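Local coordinates for HslVU complex proteolytic subunit, putative (Trypanosoma brucei brucei, PDB 4HNZ), which degrades mitochondrial proteins as the threonine-type peptidase of a proteasome-like complex, cleaving substrates that its HslU partner has unfolded, at residues A[42-56]-A[88-100]. Residues are numbered along the deposited sequence; the frame is centred on the assembly and turned at random.
Sequences VVIGFAGSTADAISL and LRRLEASLIVCSA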
loop_
_atom_site.group_PDB
_atom_site.type_symbol
_atom_site.label_atom_id
_atom_site.label_comp_id
_atom_site.label_asym_id
_atom_site.label_seq_id
_atom_site.Cartn_x
_atom_site.Cartn_y
_atom_site.Cartn_z
ATOM N N VAL A 42 27.621 -37.185 -4.513
ATOM C CA VAL A 42 26.782 -36.004 -4.638
ATOM C C VAL A 42 26.470 -35.379 -3.279
ATOM O O VAL A 42 25.999 -36.046 -2.353
ATOM C CB VAL A 42 25.462 -36.311 -5.371
ATOM C CG1 VAL A 42 24.616 -35.091 -5.443
ATOM C CG2 VAL A 42 25.720 -36.827 -6.770
ATOM N N VAL A 43 26.775 -34.094 -3.167
ATOM C CA VAL A 43 26.482 -33.361 -1.950
ATOM C C VAL A 43 25.665 -32.148 -2.318
ATOM O O VAL A 43 25.673 -31.657 -3.456
ATOM C CB VAL A 43 27.756 -32.941 -1.193
ATOM C CG1 VAL A 43 28.550 -34.134 -0.762
ATOM C CG2 VAL A 43 28.655 -32.071 -2.058
ATOM N N ILE A 44 24.889 -31.697 -1.364
ATOM C CA ILE A 44 23.958 -30.607 -1.625
ATOM C C ILE A 44 23.869 -29.663 -0.421
ATOM O O ILE A 44 24.020 -30.101 0.713
ATOM C CB ILE A 44 22.578 -31.124 -2.000
ATOM C CG1 ILE A 44 21.610 -29.964 -2.142
ATOM C CG2 ILE A 44 22.034 -31.988 -0.912
ATOM C CD1 ILE A 44 20.426 -30.348 -2.993
ATOM N N GLY A 45 23.797 -28.359 -0.721
ATOM C CA GLY A 45 23.734 -27.350 0.259
ATOM C C GLY A 45 22.506 -26.529 0.012
ATOM O O GLY A 45 22.128 -26.347 -1.117
ATOM N N PHE A 46 21.909 -26.005 1.094
ATOM C CA PHE A 46 20.610 -25.311 1.008
ATOM C C PHE A 46 20.511 -24.015 1.805
ATOM O O PHE A 46 21.113 -23.896 2.866
ATOM C CB PHE A 46 19.455 -26.230 1.342
ATOM C CG PHE A 46 19.372 -26.643 2.801
ATOM C CD1 PHE A 46 18.691 -25.873 3.748
ATOM C CD2 PHE A 46 19.906 -27.857 3.234
ATOM C CE1 PHE A 46 18.526 -26.305 5.101
ATOM C CE2 PHE A 46 19.775 -28.254 4.579
ATOM C CZ PHE A 46 19.092 -27.468 5.506
ATOM N N ALA A 47 19.894 -23.028 1.189
ATOM C CA ALA A 47 19.345 -21.913 1.888
ATOM C C ALA A 47 17.839 -22.098 1.950
ATOM O O ALA A 47 17.249 -22.558 0.968
ATOM C CB ALA A 47 19.667 -20.609 1.164
ATOM N N GLY A 48 17.261 -21.799 3.099
ATOM C CA GLY A 48 15.834 -22.009 3.383
ATOM C C GLY A 48 15.622 -22.834 4.635
ATOM O O GLY A 48 16.578 -23.367 5.205
ATOM N N SER A 49 14.380 -23.045 4.994
ATOM C CA SER A 49 14.066 -23.814 6.167
ATOM C C SER A 49 14.302 -25.313 5.981
ATOM O O SER A 49 14.292 -25.847 4.839
ATOM C CB SER A 49 12.574 -23.627 6.515
ATOM O OG SER A 49 11.750 -24.309 5.586
ATOM N N THR A 50 14.500 -25.989 7.092
ATOM C CA THR A 50 14.707 -27.419 7.092
ATOM C C THR A 50 13.695 -28.156 6.237
ATOM O O THR A 50 14.056 -28.937 5.346
ATOM C CB THR A 50 14.584 -27.958 8.529
ATOM O OG1 THR A 50 15.535 -27.253 9.336
ATOM C CG2 THR A 50 14.858 -29.484 8.602
ATOM N N ALA A 51 12.424 -27.940 6.538
ATOM C CA ALA A 51 11.366 -28.671 5.834
ATOM C C ALA A 51 11.310 -28.345 4.352
ATOM O O ALA A 51 11.100 -29.225 3.530
ATOM C CB ALA A 51 10.030 -28.394 6.490
ATOM N N ASP A 52 11.489 -27.068 4.007
ATOM C CA ASP A 52 11.398 -26.646 2.602
ATOM C C ASP A 52 12.509 -27.297 1.841
ATOM O O ASP A 52 12.289 -27.882 0.806
ATOM C CB ASP A 52 11.472 -25.130 2.444
ATOM C CG ASP A 52 10.198 -24.448 2.850
ATOM O OD1 ASP A 52 9.457 -24.961 3.746
ATOM O OD2 ASP A 52 9.931 -23.360 2.307
ATOM N N ALA A 53 13.705 -27.242 2.397
ATOM C CA ALA A 53 14.873 -27.732 1.702
ATOM C C ALA A 53 14.869 -29.214 1.559
ATOM O O ALA A 53 15.228 -29.745 0.518
ATOM C CB ALA A 53 16.151 -27.266 2.412
ATOM N N ILE A 54 14.471 -29.898 2.604
ATOM C CA ILE A 54 14.410 -31.346 2.583
ATOM C C ILE A 54 13.369 -31.858 1.615
ATOM O O ILE A 54 13.590 -32.866 0.932
ATOM C CB ILE A 54 14.217 -31.913 4.008
ATOM C CG1 ILE A 54 15.547 -31.747 4.773
ATOM C CG2 ILE A 54 13.812 -33.379 3.988
ATOM C CD1 ILE A 54 15.511 -32.241 6.214
ATOM N N SER A 55 12.237 -31.192 1.549
ATOM C CA SER A 55 11.235 -31.599 0.607
ATOM C C SER A 55 11.822 -31.506 -0.798
ATOM O O SER A 55 11.538 -32.377 -1.637
ATOM C CB SER A 55 9.981 -30.731 0.744
ATOM O OG SER A 55 9.361 -30.877 2.007
ATOM N N LEU A 56 12.575 -30.433 -1.088
ATOM C CA LEU A 56 13.119 -30.273 -2.434
ATOM C C LEU A 56 14.269 -31.216 -2.695
ATOM O O LEU A 56 14.402 -31.737 -3.803
ATOM C CB LEU A 56 13.559 -28.856 -2.691
ATOM C CG LEU A 56 12.375 -27.910 -2.775
ATOM C CD1 LEU A 56 12.861 -26.501 -2.483
ATOM C CD2 LEU A 56 11.690 -27.965 -4.122
ATOM N N LEU A 88 4.917 -27.241 -4.206
ATOM C CA LEU A 88 6.338 -26.923 -4.227
ATOM C C LEU A 88 6.567 -25.436 -4.393
ATOM O O LEU A 88 7.542 -24.918 -3.865
ATOM C CB LEU A 88 7.095 -27.674 -5.325
ATOM C CG LEU A 88 7.091 -29.179 -5.160
ATOM C CD1 LEU A 88 7.940 -29.813 -6.239
ATOM C CD2 LEU A 88 7.577 -29.620 -3.773
ATOM N N ARG A 89 5.689 -24.763 -5.106
ATOM C CA ARG A 89 5.849 -23.337 -5.264
ATOM C C ARG A 89 5.560 -22.539 -4.025
ATOM O O ARG A 89 5.928 -21.401 -3.970
ATOM C CB ARG A 89 4.957 -22.811 -6.358
ATOM C CG ARG A 89 5.697 -22.773 -7.652
ATOM C CD ARG A 89 4.880 -21.986 -8.627
ATOM N NE ARG A 89 5.102 -20.556 -8.474
ATOM C CZ ARG A 89 5.516 -19.759 -9.447
ATOM N NH1 ARG A 89 5.748 -20.242 -10.672
ATOM N NH2 ARG A 89 5.682 -18.472 -9.193
ATOM N N ARG A 90 4.914 -23.121 -3.048
ATOM C CA ARG A 90 4.752 -22.431 -1.798
ATOM C C ARG A 90 6.059 -22.580 -0.942
ATOM O O ARG A 90 6.137 -22.030 0.133
ATOM C CB ARG A 90 3.492 -22.952 -1.077
ATOM C CG ARG A 90 2.175 -22.940 -1.893
ATOM C CD ARG A 90 1.280 -21.689 -1.719
ATOM N NE ARG A 90 0.135 -21.638 -2.684
ATOM C CZ ARG A 90 -1.059 -22.230 -2.542
ATOM N NH1 ARG A 90 -1.334 -22.959 -1.470
ATOM N NH2 ARG A 90 -1.991 -22.109 -3.486
ATOM N N LEU A 91 7.081 -23.313 -1.418
ATOM C CA LEU A 91 8.341 -23.465 -0.682
ATOM C C LEU A 91 9.353 -22.383 -1.065
ATOM O O LEU A 91 9.372 -21.904 -2.177
ATOM C CB LEU A 91 8.950 -24.837 -0.930
ATOM C CG LEU A 91 8.026 -26.047 -0.719
ATOM C CD1 LEU A 91 8.794 -27.319 -0.968
ATOM C CD2 LEU A 91 7.445 -26.100 0.689
ATOM N N GLU A 92 10.204 -22.005 -0.134
ATOM C CA GLU A 92 11.248 -21.087 -0.397
ATOM C C GLU A 92 12.578 -21.726 -0.055
ATOM O O GLU A 92 12.861 -22.002 1.101
ATOM C CB GLU A 92 11.049 -19.836 0.433
ATOM C CG GLU A 92 9.908 -18.977 -0.062
ATOM C CD GLU A 92 9.754 -17.752 0.788
ATOM O OE1 GLU A 92 8.727 -17.647 1.505
ATOM O OE2 GLU A 92 10.694 -16.912 0.801
ATOM N N ALA A 93 13.442 -21.834 -1.065
ATOM C CA ALA A 93 14.734 -22.398 -0.874
ATOM C C ALA A 93 15.602 -22.173 -2.076
ATOM O O ALA A 93 15.121 -21.893 -3.131
ATOM C CB ALA A 93 14.592 -23.878 -0.628
ATOM N N SER A 94 16.901 -22.328 -1.908
ATOM C CA SER A 94 17.824 -22.405 -3.012
ATOM C C SER A 94 18.764 -23.535 -2.708
ATOM O O SER A 94 19.009 -23.812 -1.541
ATOM C CB SER A 94 18.609 -21.126 -3.101
ATOM O OG SER A 94 17.746 -20.133 -3.565
ATOM N N LEU A 95 19.308 -24.161 -3.743
ATOM C CA LEU A 95 20.151 -25.389 -3.613
ATOM C C LEU A 95 21.355 -25.258 -4.426
ATOM O O LEU A 95 21.304 -24.652 -5.486
ATOM C CB LEU A 95 19.438 -26.613 -4.133
ATOM C CG LEU A 95 18.082 -26.904 -3.530
ATOM C CD1 LEU A 95 17.489 -28.109 -4.222
ATOM C CD2 LEU A 95 18.117 -27.126 -1.997
ATOM N N ILE A 96 22.459 -25.742 -3.904
ATOM C CA ILE A 96 23.625 -26.023 -4.734
ATOM C C ILE A 96 23.863 -27.510 -4.660
ATOM O O ILE A 96 23.928 -28.085 -3.564
ATOM C CB ILE A 96 24.878 -25.308 -4.240
ATOM C CG1 ILE A 96 24.735 -23.817 -4.455
ATOM C CG2 ILE A 96 26.079 -25.772 -5.042
ATOM C CD1 ILE A 96 25.921 -23.001 -3.973
ATOM N N VAL A 97 24.015 -28.125 -5.835
ATOM C CA VAL A 97 24.294 -29.557 -5.943
ATOM C C VAL A 97 25.675 -29.712 -6.540
ATOM O O VAL A 97 25.898 -29.234 -7.646
ATOM C CB VAL A 97 23.358 -30.282 -6.935
ATOM C CG1 VAL A 97 23.269 -31.776 -6.603
ATOM C CG2 VAL A 97 21.999 -29.683 -6.948
ATOM N N CYS A 98 26.519 -30.520 -5.899
ATOM C CA CYS A 98 27.830 -30.869 -6.403
ATOM C C CYS A 98 28.105 -32.327 -6.592
ATOM O O CYS A 98 27.783 -33.157 -5.755
ATOM C CB CYS A 98 28.891 -30.474 -5.388
ATOM S SG CYS A 98 29.086 -28.735 -5.293
ATOM N N SER A 99 28.731 -32.609 -7.724
ATOM C CA SER A 99 29.464 -33.827 -7.912
ATOM C C SER A 99 30.896 -33.407 -8.207
ATOM O O SER A 99 31.220 -32.218 -8.282
ATOM C CB SER A 99 28.898 -34.640 -9.059
ATOM O OG SER A 99 29.116 -33.966 -10.265
ATOM N N ALA A 100 31.752 -34.407 -8.402
ATOM C CA ALA A 100 33.138 -34.149 -8.777
ATOM C C ALA A 100 33.160 -33.444 -10.127
ATOM O O ALA A 100 33.899 -32.477 -10.297
ATOM C CB ALA A 100 33.938 -35.433 -8.812
HETATM O O HOH W 1 12.494 -21.670 3.630
#
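The carboxylate of D52 is gripped on both oxygens: OD2 accepts the backbone N-H of E92 at 2.8 Å, a nearly straight bond, while OD1 forms a salt bridge with R83 of a neighbouring subunit. The N-H arrives on the anti side of OD2, 19° out of the carboxylate plane. An aspartate suits this first turn of helix 50-66, being short enough to catch the N-H of the loop leading into strand 93-98. With its CG anti to the carbonyl carbon (chi1 -75°), the group runs across L91, whose CD2 comes 3.8 Å from OD1. S49 OG, at the N-cap, accepts from D52 N and is also hydrogen-bonded to the backbone O of Q109 of the neighbouring subunit; a water accepts from S49 N and donates to E92 O.

From here strands 42-48 and 93-98 of the same chain run antiparallel, with paired backbone bonds at V43/C98, G45/I96 and A47/S94; the N-H of C98 points almost straight at V43 O (2.8 Å). I44 and L95 share the face turned to helix 50-66, where I44 CD1 touches L95 CD1 at 3.9 Å, and the other branch of L95, CD2, meets F46 CB. The F46 ring swings away and takes A53 CB against one face. L56 reaches back from the helix, setting CD1 3.6 Å from A93 CB, where a small alanine leaves room for the leucine. G48 has backbone angles that would press a CB against A47 O, and E92 O lies where that CB would go.

This is one sheet of the four-layer alpha-beta-beta-alpha sandwich of the Ntn hydrolases, with the helix layer packed on it. The A47 side chain is about 4 Å from that of T1, the probable nucleophile, so this strand pair probably helps form the active-site wall, while D52 ties the loop to the subunit interface.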